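Local coordinates for protein cadherin-23 (Mus musculus, PDB 5UZ8) that probably mediates calcium-dependent cell adhesion in hearing and mechanotransduction, through a chain of cadherin repeats with calcium ions bound at their junctions, at residues A[114-118]-A[119-123]. Residues are numbered along the deposited sequence; the frame is centred on the assembly and turned at random. Where two conformers were deposited one is given.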
ATOM      1  N   PRO A 114       5.828 -10.801  -3.586  1.00 14.40           N
ATOM      2  CA  PRO A 114       5.480 -10.153  -2.309  1.00 14.14           C
ATOM      3  C   PRO A 114       3.981  -9.984  -2.225  1.00 14.48           C
ATOM      4  O   PRO A 114       3.332  -9.658  -3.236  1.00 15.02           O
ATOM      5  CB  PRO A 114       6.187  -8.798  -2.360  1.00 14.22           C
ATOM      6  CG  PRO A 114       7.099  -8.839  -3.512  1.00 14.77           C
ATOM      7  CD  PRO A 114       6.566  -9.899  -4.475  1.00 14.82           C
ATOM      8  N   ILE A 115       3.430 -10.260  -1.065  1.00 14.71           N
ATOM      9  CA  ILE A 115       1.972 -10.262  -0.836  1.00 15.77           C
ATOM     10  C   ILE A 115       1.709  -9.357   0.346  1.00 15.42           C
ATOM     11  O   ILE A 115       2.273  -9.566   1.424  1.00 14.32           O
ATOM     12  CB  ILE A 115       1.425 -11.661  -0.539  1.00 17.07           C
ATOM     13  CG1 ILE A 115       1.578 -12.576  -1.774  1.00 18.31           C
ATOM     14  CG2 ILE A 115      -0.060 -11.595  -0.151  1.00 18.39           C
ATOM     15  CD1 ILE A 115       1.359 -14.055  -1.478  1.00 19.47           C
ATOM     16  N   PHE A 116       0.871  -8.338   0.138  1.00 15.54           N
ATOM     17  CA  PHE A 116       0.546  -7.406   1.229  1.00 16.00           C
ATOM     18  C   PHE A 116      -0.232  -8.053   2.350  1.00 17.78           C
ATOM     19  O   PHE A 116      -1.037  -8.941   2.091  1.00 18.55           O
ATOM     20  CB  PHE A 116      -0.174  -6.191   0.709  1.00 15.85           C
ATOM     21  CG  PHE A 116       0.740  -5.187   0.102  1.00 15.03           C
ATOM     22  CD1 PHE A 116       1.472  -4.334   0.903  1.00 14.74           C
ATOM     23  CD2 PHE A 116       0.903  -5.119  -1.273  1.00 15.36           C
ATOM     24  CE1 PHE A 116       2.338  -3.396   0.339  1.00 14.42           C
ATOM     25  CE2 PHE A 116       1.754  -4.184  -1.833  1.00 14.96           C
ATOM     26  CZ  PHE A 116       2.483  -3.337  -1.040  1.00 14.58           C
ATOM     27  N   ASP A 117       0.024  -7.647   3.588  1.00 18.23           N
ATOM     28  CA  ASP A 117      -0.586  -8.232   4.788  0.50 19.68           C
ATOM     29  C   ASP A 117      -2.086  -7.828   4.926  1.00 20.69           C
ATOM     30  O   ASP A 117      -2.826  -8.453   5.677  1.00 22.63           O
ATOM     31  CB  ASP A 117       0.203  -7.827   6.070  0.50 19.75           C
ATOM     32  CG  ASP A 117       1.543  -8.610   6.278  0.50 20.29           C
ATOM     33  OD1 ASP A 117       1.948  -9.452   5.447  0.50 20.74           O
ATOM     34  OD2 ASP A 117       2.195  -8.397   7.330  0.50 20.18           O
ATOM     35  N   GLN A 118      -2.520  -6.761   4.240  1.00 19.65           N
ATOM     36  CA  GLN A 118      -3.946  -6.342   4.243  1.00 21.32           C
ATOM     37  C   GLN A 118      -4.403  -6.189   2.812  1.00 21.05           C
ATOM     38  O   GLN A 118      -3.573  -5.936   1.932  1.00 19.82           O
ATOM     39  CB  GLN A 118      -4.192  -5.009   4.948  1.00 21.61           C
ATOM     40  CG  GLN A 118      -3.732  -4.953   6.374  1.00 22.83           C
ATOM     41  CD  GLN A 118      -4.133  -3.690   7.173  1.00 24.79           C
ATOM     42  OE1 GLN A 118      -3.757  -3.619   8.344  1.00 27.48           O
ATOM     43  NE2 GLN A 118      -4.899  -2.719   6.594  1.00 23.11           N
ATOM     44  N   PRO A 119      -5.719  -6.322   2.571  1.00 22.02           N
ATOM     45  CA  PRO A 119      -6.274  -6.105   1.225  1.00 22.09           C
ATOM     46  C   PRO A 119      -6.303  -4.617   0.823  1.00 20.87           C
ATOM     47  O   PRO A 119      -6.367  -4.303  -0.355  1.00 21.05           O
ATOM     48  CB  PRO A 119      -7.677  -6.707   1.321  1.00 24.70           C
ATOM     49  CG  PRO A 119      -8.031  -6.681   2.771  1.00 25.14           C
ATOM     50  CD  PRO A 119      -6.721  -6.906   3.484  1.00 24.24           C
ATOM     51  N   SER A 120      -6.259  -3.740   1.820  1.00 19.61           N
ATOM     52  CA  SER A 120      -6.164  -2.313   1.601  0.50 18.86           C
ATOM     53  C   SER A 120      -5.812  -1.661   2.918  1.00 18.23           C
ATOM     54  O   SER A 120      -5.766  -2.325   3.968  1.00 19.20           O
ATOM     55  CB  SER A 120      -7.439  -1.711   0.964  0.50 19.78           C
ATOM     56  OG  SER A 120      -8.456  -1.388   1.892  0.50 19.97           O
ATOM     57  N   TYR A 121      -5.419  -0.391   2.835  1.00 17.16           N
ATOM     58  CA  TYR A 121      -5.004   0.383   4.020  1.00 16.40           C
ATOM     59  C   TYR A 121      -5.749   1.671   4.017  1.00 16.62           C
ATOM     60  O   TYR A 121      -6.089   2.183   2.942  1.00 16.85           O
ATOM     61  CB  TYR A 121      -3.511   0.641   4.005  1.00 15.70           C
ATOM     62  CG  TYR A 121      -2.667  -0.624   4.150  1.00 15.52           C
ATOM     63  CD1 TYR A 121      -2.305  -1.360   3.032  1.00 15.56           C
ATOM     64  CD2 TYR A 121      -2.219  -1.061   5.406  1.00 15.86           C
ATOM     65  CE1 TYR A 121      -1.517  -2.504   3.144  1.00 15.77           C
ATOM     66  CE2 TYR A 121      -1.416  -2.208   5.540  1.00 15.86           C
ATOM     67  CZ  TYR A 121      -1.075  -2.914   4.406  1.00 15.79           C
ATOM     68  OH  TYR A 121      -0.314  -4.048   4.496  1.00 16.54           O
ATOM     69  N   GLN A 122      -6.016   2.216   5.197  1.00 16.52           N
ATOM     70  CA  GLN A 122      -6.686   3.512   5.291  1.00 16.73           C
ATOM     71  C   GLN A 122      -6.356   4.202   6.607  1.00 16.75           C
ATOM     72  O   GLN A 122      -6.297   3.542   7.660  1.00 15.92           O
ATOM     73  CB  GLN A 122      -8.202   3.370   5.159  1.00 18.05           C
ATOM     74  CG  GLN A 122      -8.950   4.703   5.336  1.00 18.64           C
ATOM     75  CD  GLN A 122     -10.395   4.653   4.866  1.00 20.30           C
ATOM     76  OE1 GLN A 122     -11.212   5.564   5.165  1.00 20.48           O
ATOM     77  NE2 GLN A 122     -10.725   3.604   4.113  1.00 21.22           N
ATOM     78  N   GLU A 123      -6.106   5.505   6.525  1.00 16.41           N
ATOM     79  CA  GLU A 123      -6.009   6.343   7.721  1.00 17.89           C
ATOM     80  C   GLU A 123      -6.653   7.685   7.458  1.00 16.75           C
ATOM     81  O   GLU A 123      -6.776   8.095   6.304  1.00 15.74           O
ATOM     82  CB  GLU A 123      -4.567   6.600   8.131  1.00 19.14           C
ATOM     83  CG  GLU A 123      -3.777   5.408   8.606  1.00 21.51           C
ATOM     84  CD  GLU A 123      -4.256   4.783   9.895  1.00 24.45           C
ATOM     85  OE1 GLU A 123      -4.978   5.445  10.696  1.00 26.13           O
ATOM     86  OE2 GLU A 123      -3.888   3.575  10.069  1.00 26.49           O
TER
HETATM   87  O   HOH W   1      -5.556   0.190   7.598  1.00 14.34           O
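Gln118 lies flat over one face of the Tyr121 ring, its amide plane only 13° from the plane of the ring. CB sits 4.0 Å from the centroid of the Tyr121 ring in a CH-pi contact, and the chain runs on, extended beyond CG, until CD of Gln118 comes 3.5 Å from CE2 of Tyr121. That reach puts NE2 of Gln118 2.8 Å from O of Ser120, a nearly straight hydrogen bond (159°) in the plane of both amide and carbonyl. NE2 also donates to a water, which accepts from N of Gln122 as well. Tyr121, with CG anti to its carbonyl carbon (chi1 -66°), reaches back along the chain and brings OH to the edge of the Phe116 ring, 4.0 Å from CD1; the same OH makes a weak hydrogen bond with N of Thr139. With an alanine in place of this tyrosine, Gln118 would probably lose its aromatic floor, Phe116 one edge contact and Thr139 its weak bond. The turn joins strand 115-116, paired with 134-141, to strand 121-126, paired with 204-214, so here the chain crosses from one sheet of the cadherin beta-sandwich to the other. Gln118 thus combines an apolar stem on the ring with an amide that ties down the turn's backbone.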